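Local atomic coordinates of petrobactin-binding protein YclQ (PDB entry 3GFV), a protein that binds iron-free and ferric petrobactin and its precursor 3,4-dihydroxybenzoic acid, serving as the solute-binding part of the YclNOPQ transporter that takes up ferric-petrobactin. Residues K36-D41 with I56-P61. Residues are numbered along the deposited sequence; the frame is centred on the assembly and turned at random.
Sequences KVVVFD and IVAGLP
The first beta-alpha-beta unit of the parallel sheet of the N-terminal lobe brings Val37, Val38 and Val39 alongside Val57 to Leu60, with helix 42-50 making the crossover. Val37 N donates to Ile56 O at 2.8 Å. In return, Ala58 N gives a short bond of 2.6 Å to Val37 O. Farther along, Val39 N meets Gly59 O at 3.0 Å. Between these bonds a beta bulge shifts the register by one residue: Val37 pairs with Val57, but Val38 with Gly59. Ala58 is the extra residue, its phi/psi of -82/-30° departing from strand values, and its small CB turns toward the neighbouring strand, packing 4.1 Å from Lys36 CB. Gly59 puts no side chain beside Val38 on the face the two share.

In this periplasmic binding protein fold the strand at 37-39 is central, bonded on its other edge to strand 98-101, so beta-branched valines suit it, being at ease in extended chain and filling both faces. The side chains of Val37 and Ile56 run next to each other in the same direction; the valine's CG2, anti to the carbonyl carbon, sits 4.0 Å from Ile56 CD1. Val39 and Val57 share the face covered by helix 42-50, where both touch Leu45. Past the last bridge, Pro61, which has no N-H to give, sets CD over one face of the Phe40 ring in a CH-pi contact, 4.2 Å from the centroid and offset toward the rim. Pro61 CG packs 3.8 Å from Phe40 CD2, and Phe112 also meets this ring. Val39 O is buried without a hydrogen-bonding partner; Leu60 CA makes a CA-H...O contact with it, and Pro61 CD also packs close, at 3.2 Å. Asp41 then N-caps helix 42-50, with OD2 hydrogen-bonded to Ser44 OG and OD1 to Ser102 OG.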
ATOM      1  N   LYS A  36      21.260  10.870   1.038  1.00 26.84           N
ATOM      2  CA  LYS A  36      20.479  11.311   2.191  1.00 25.50           C
ATOM      3  C   LYS A  36      19.013  11.488   1.794  1.00 25.54           C
ATOM      4  O   LYS A  36      18.523  12.609   1.577  1.00 27.06           O
ATOM      5  CB  LYS A  36      21.034  12.620   2.760  1.00 26.95           C
ATOM      6  CG  LYS A  36      22.492  12.515   3.197  1.00 37.68           C
ATOM      7  CD  LYS A  36      22.847  13.504   4.308  1.00 49.55           C
ATOM      8  CE  LYS A  36      22.847  14.941   3.824  1.00 60.85           C
ATOM      9  NZ  LYS A  36      23.678  15.138   2.610  1.00 67.33           N
ATOM     10  N   VAL A  37      18.306  10.373   1.716  1.00 22.31           N
ATOM     11  CA  VAL A  37      16.949  10.392   1.208  1.00 22.81           C
ATOM     12  C   VAL A  37      15.937  10.354   2.362  1.00 21.52           C
ATOM     13  O   VAL A  37      16.034   9.519   3.264  1.00 23.86           O
ATOM     14  CB  VAL A  37      16.732   9.197   0.238  1.00 23.96           C
ATOM     15  CG1 VAL A  37      15.335   9.266  -0.395  1.00 23.43           C
ATOM     16  CG2 VAL A  37      17.800   9.203  -0.849  1.00 22.45           C
ATOM     17  N   VAL A  38      14.988  11.296   2.345  1.00 20.99           N
ATOM     18  CA  VAL A  38      13.911  11.325   3.319  1.00 20.59           C
ATOM     19  C   VAL A  38      12.683  10.740   2.635  1.00 18.15           C
ATOM     20  O   VAL A  38      12.324  11.162   1.540  1.00 22.31           O
ATOM     21  CB  VAL A  38      13.631  12.784   3.801  1.00 21.72           C
ATOM     22  CG1 VAL A  38      12.339  12.852   4.626  1.00 21.85           C
ATOM     23  CG2 VAL A  38      14.795  13.282   4.612  1.00 23.16           C
ATOM     24  N   VAL A  39      12.051   9.755   3.270  1.00 19.85           N
ATOM     25  CA  VAL A  39      11.018   8.979   2.598  1.00 19.13           C
ATOM     26  C   VAL A  39       9.718   9.021   3.395  1.00 20.93           C
ATOM     27  O   VAL A  39       9.670   8.552   4.533  1.00 23.22           O
ATOM     28  CB  VAL A  39      11.473   7.510   2.465  1.00 22.65           C
ATOM     29  CG1 VAL A  39      10.421   6.684   1.757  1.00 24.91           C
ATOM     30  CG2 VAL A  39      12.824   7.439   1.732  1.00 19.91           C
ATOM     31  N   PHE A  40       8.681   9.599   2.790  1.00 22.02           N
ATOM     32  CA  PHE A  40       7.355   9.675   3.396  1.00 21.88           C
ATOM     33  C   PHE A  40       6.379   8.669   2.805  1.00 22.73           C
ATOM     34  O   PHE A  40       5.203   8.683   3.136  1.00 24.14           O
ATOM     35  CB  PHE A  40       6.777  11.090   3.271  1.00 20.58           C
ATOM     36  CG  PHE A  40       7.233  12.008   4.360  1.00 20.44           C
ATOM     37  CD1 PHE A  40       8.421  12.699   4.244  1.00 24.22           C
ATOM     38  CD2 PHE A  40       6.473  12.155   5.520  1.00 24.42           C
ATOM     39  CE1 PHE A  40       8.856  13.541   5.273  1.00 24.83           C
ATOM     40  CE2 PHE A  40       6.903  12.987   6.539  1.00 26.26           C
ATOM     41  CZ  PHE A  40       8.103  13.677   6.407  1.00 23.99           C
ATOM     42  N   ASP A  41       6.861   7.799   1.927  1.00 20.05           N
ATOM     43  CA  ASP A  41       5.994   6.771   1.367  1.00 21.79           C
ATOM     44  C   ASP A  41       6.559   5.408   1.760  1.00 21.30           C
ATOM     45  O   ASP A  41       7.658   5.064   1.349  1.00 22.07           O
ATOM     46  CB  ASP A  41       5.935   6.874  -0.170  1.00 24.41           C
ATOM     47  CG  ASP A  41       5.102   5.767  -0.773  1.00 25.09           C
ATOM     48  OD1 ASP A  41       3.877   5.739  -0.470  1.00 24.66           O
ATOM     49  OD2 ASP A  41       5.665   4.911  -1.498  1.00 24.03           O
ATOM     50  N   ILE A  56      21.094   4.681   2.687  1.00 24.85           N
ATOM     51  CA  ILE A  56      20.926   6.025   2.140  1.00 24.62           C
ATOM     52  C   ILE A  56      19.599   6.672   2.562  1.00 23.38           C
ATOM     53  O   ILE A  56      19.242   7.758   2.104  1.00 27.51           O
ATOM     54  CB  ILE A  56      21.195   6.085   0.608  1.00 28.40           C
ATOM     55  CG1 ILE A  56      20.322   5.074  -0.152  1.00 26.87           C
ATOM     56  CG2 ILE A  56      22.673   5.813   0.320  1.00 31.61           C
ATOM     57  CD1 ILE A  56      18.813   5.429  -0.130  1.00 24.51           C
ATOM     58  N   VAL A  57      18.875   5.995   3.442  1.00 23.39           N
ATOM     59  CA  VAL A  57      17.658   6.581   4.009  1.00 22.63           C
ATOM     60  C   VAL A  57      18.034   7.476   5.180  1.00 24.92           C
ATOM     61  O   VAL A  57      18.506   6.983   6.203  1.00 25.68           O
ATOM     62  CB  VAL A  57      16.701   5.507   4.529  1.00 24.44           C
ATOM     63  CG1 VAL A  57      15.423   6.145   5.067  1.00 25.01           C
ATOM     64  CG2 VAL A  57      16.369   4.519   3.421  1.00 27.18           C
ATOM     65  N   ALA A  58      17.827   8.782   5.037  1.00 23.30           N
ATOM     66  CA  ALA A  58      18.172   9.711   6.119  1.00 28.65           C
ATOM     67  C   ALA A  58      17.106   9.794   7.205  1.00 28.80           C
ATOM     68  O   ALA A  58      17.410  10.067   8.375  1.00 26.67           O
ATOM     69  CB  ALA A  58      18.454  11.101   5.561  1.00 30.91           C
ATOM     70  N   GLY A  59      15.854   9.580   6.819  1.00 26.43           N
ATOM     71  CA  GLY A  59      14.741   9.823   7.728  1.00 24.20           C
ATOM     72  C   GLY A  59      13.416   9.375   7.150  1.00 22.64           C
ATOM     73  O   GLY A  59      13.256   9.257   5.922  1.00 22.84           O
ATOM     74  N   LEU A  60      12.463   9.130   8.046  1.00 22.02           N
ATOM     75  CA  LEU A  60      11.135   8.670   7.671  1.00 18.91           C
ATOM     76  C   LEU A  60      10.222   8.990   8.860  1.00 20.63           C
ATOM     77  O   LEU A  60      10.700   9.186   9.982  1.00 21.88           O
ATOM     78  CB  LEU A  60      11.141   7.157   7.436  1.00 24.19           C
ATOM     79  CG  LEU A  60      11.665   6.306   8.601  1.00 25.52           C
ATOM     80  CD1 LEU A  60      10.663   5.202   8.926  1.00 23.43           C
ATOM     81  CD2 LEU A  60      13.042   5.718   8.238  1.00 26.13           C
ATOM     82  N   PRO A  61       8.905   9.047   8.620  1.00 22.06           N
ATOM     83  CA  PRO A  61       7.996   9.324   9.742  1.00 24.46           C
ATOM     84  C   PRO A  61       7.761   8.053  10.572  1.00 26.28           C
ATOM     85  O   PRO A  61       7.231   7.077  10.060  1.00 29.96           O
ATOM     86  CB  PRO A  61       6.717   9.790   9.038  1.00 21.85           C
ATOM     87  CG  PRO A  61       6.797   9.058   7.641  1.00 20.11           C
ATOM     88  CD  PRO A  61       8.256   9.190   7.310  1.00 21.88           C
TER